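Local coordinates for protein Exo beta-1,2-glucooligosaccharide sophorohydrolase (non-reducing end) (Parabacteroides distasonis ATCC 8503, PDB 5Z06) that hydrolyses linear beta-1,2-glucan and beta-1,2-glucooligosaccharides from the non-reducing end as an exo-acting glycoside hydrolase, releasing sophorose, at residues A[281-284]-A[285-288]. Residues are numbered along the deposited sequence; the frame is centred on the assembly and turned at random.
Sequences PMTD and EQLL
Thr283 and Gln286 exchange side-chain-to-backbone hydrogen bonds in both directions. Thr283 OG1 sits between its own backbone N and carbonyl carbon (chi1 62°), a rotamer that places it within reach of the first-turn N-H of Gln286. It accepts from Gln286 N at 3.0 Å, and the N-H points almost straight at it (173°). In return the Gln286 side chain runs back past the hydroxyl, its CG 3.5 Å from Thr283 OG1, and presents OE1 to Thr283 N at 3.0 Å; this donor lies in the plane of the amide carbonyl, on a lone pair. The hydroxyl also makes a weak bond to the same OE1. A water donates to Gln286 OE1 at 2.6 Å and to Pro281 O, giving the amide oxygen a further partner. This reciprocal pair defines a capping box with Thr283 as N-cap of helix 284-297, which follows, after a short loop, the edge strand 275-278 of a four-stranded antiparallel sheet. Regular helical bonding starts at once, Leu287 N donating to Thr283 O at 2.9 Å. Met282 packs against the first turn: its chain bends at chi3 (71°), bringing CE to 3.5 Å from Gln286 CB and 4.0 Å from Leu287 CD2. Without the amide, as with an alanine at Gln286, Thr283 N would probably lose its side-chain acceptor and the bridging water one of its two partners. Next to the box, the carboxylates of Asp284 and Glu285 form salt bridges with Arg632 and Arg679, on helices 624-636 and 665-680, and Leu287 packs on Leu631 and Tyr635 of the former.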
loop_
_atom_site.group_PDB
_atom_site.type_symbol
_atom_site.label_atom_id
_atom_site.label_comp_id
_atom_site.label_asym_id
_atom_site.label_seq_id
_atom_site.Cartn_x
_atom_site.Cartn_y
_atom_site.Cartn_z
ATOM N N PRO A 281 9.096 24.067 -12.229
ATOM C CA PRO A 281 9.745 23.967 -10.930
ATOM C C PRO A 281 8.759 24.176 -9.796
ATOM O O PRO A 281 7.860 25.020 -9.885
ATOM C CB PRO A 281 10.812 25.066 -10.943
ATOM C CG PRO A 281 10.651 25.796 -12.222
ATOM C CD PRO A 281 9.546 25.216 -13.020
ATOM N N MET A 282 8.942 23.396 -8.736
ATOM C CA MET A 282 8.071 23.444 -7.584
ATOM C C MET A 282 8.845 23.811 -6.328
ATOM O O MET A 282 9.945 23.347 -6.084
ATOM C CB MET A 282 7.348 22.109 -7.426
ATOM C CG MET A 282 6.199 21.925 -8.395
ATOM S SD MET A 282 5.450 20.287 -8.335
ATOM C CE MET A 282 4.610 20.369 -6.767
ATOM N N THR A 283 8.246 24.690 -5.548
ATOM C CA THR A 283 8.722 24.992 -4.222
ATOM C C THR A 283 8.347 23.816 -3.304
ATOM O O THR A 283 7.545 22.938 -3.660
ATOM C CB THR A 283 7.998 26.231 -3.649
ATOM O OG1 THR A 283 6.602 25.907 -3.563
ATOM C CG2 THR A 283 8.249 27.532 -4.511
ATOM N N ASP A 284 8.895 23.850 -2.104
ATOM C CA ASP A 284 8.518 22.885 -1.079
ATOM C C ASP A 284 7.034 22.944 -0.771
ATOM O O ASP A 284 6.421 21.904 -0.542
ATOM C CB ASP A 284 9.289 23.129 0.196
ATOM C CG ASP A 284 10.755 22.779 0.072
ATOM O OD1 ASP A 284 11.140 22.052 -0.880
ATOM O OD2 ASP A 284 11.518 23.247 0.958
ATOM N N GLU A 285 6.464 24.152 -0.762
ATOM C CA GLU A 285 5.036 24.332 -0.504
ATOM C C GLU A 285 4.220 23.581 -1.536
ATOM O O GLU A 285 3.311 22.844 -1.188
ATOM C CB GLU A 285 4.637 25.818 -0.503
ATOM C CG GLU A 285 5.114 26.580 0.732
ATOM C CD GLU A 285 4.394 26.155 1.988
ATOM O OE1 GLU A 285 3.161 26.349 2.060
ATOM O OE2 GLU A 285 5.060 25.617 2.905
ATOM N N GLN A 286 4.566 23.773 -2.802
ATOM C CA GLN A 286 3.918 23.055 -3.895
ATOM C C GLN A 286 4.107 21.564 -3.767
ATOM O O GLN A 286 3.169 20.781 -4.026
ATOM C CB GLN A 286 4.420 23.573 -5.252
ATOM C CG GLN A 286 3.894 24.973 -5.576
ATOM C CD GLN A 286 4.538 25.584 -6.815
ATOM O OE1 GLN A 286 5.753 25.729 -6.877
ATOM N NE2 GLN A 286 3.716 25.957 -7.800
ATOM N N LEU A 287 5.309 21.149 -3.374
ATOM C CA LEU A 287 5.546 19.726 -3.136
ATOM C C LEU A 287 4.660 19.158 -2.030
ATOM O O LEU A 287 4.092 18.100 -2.188
ATOM C CB LEU A 287 6.998 19.453 -2.829
ATOM C CG LEU A 287 7.959 19.598 -4.005
ATOM C CD1 LEU A 287 9.375 19.497 -3.441
ATOM C CD2 LEU A 287 7.710 18.570 -5.095
ATOM N N LEU A 288 4.535 19.883 -0.925
ATOM C CA LEU A 288 3.625 19.490 0.134
ATOM C C LEU A 288 2.211 19.347 -0.370
ATOM O O LEU A 288 1.575 18.354 -0.072
ATOM C CB LEU A 288 3.669 20.486 1.295
ATOM C CG LEU A 288 4.989 20.499 2.058
ATOM C CD1 LEU A 288 5.022 21.674 3.024
ATOM C CD2 LEU A 288 5.243 19.162 2.752
HETATM O O HOH W 1 6.992 27.599 -8.090
#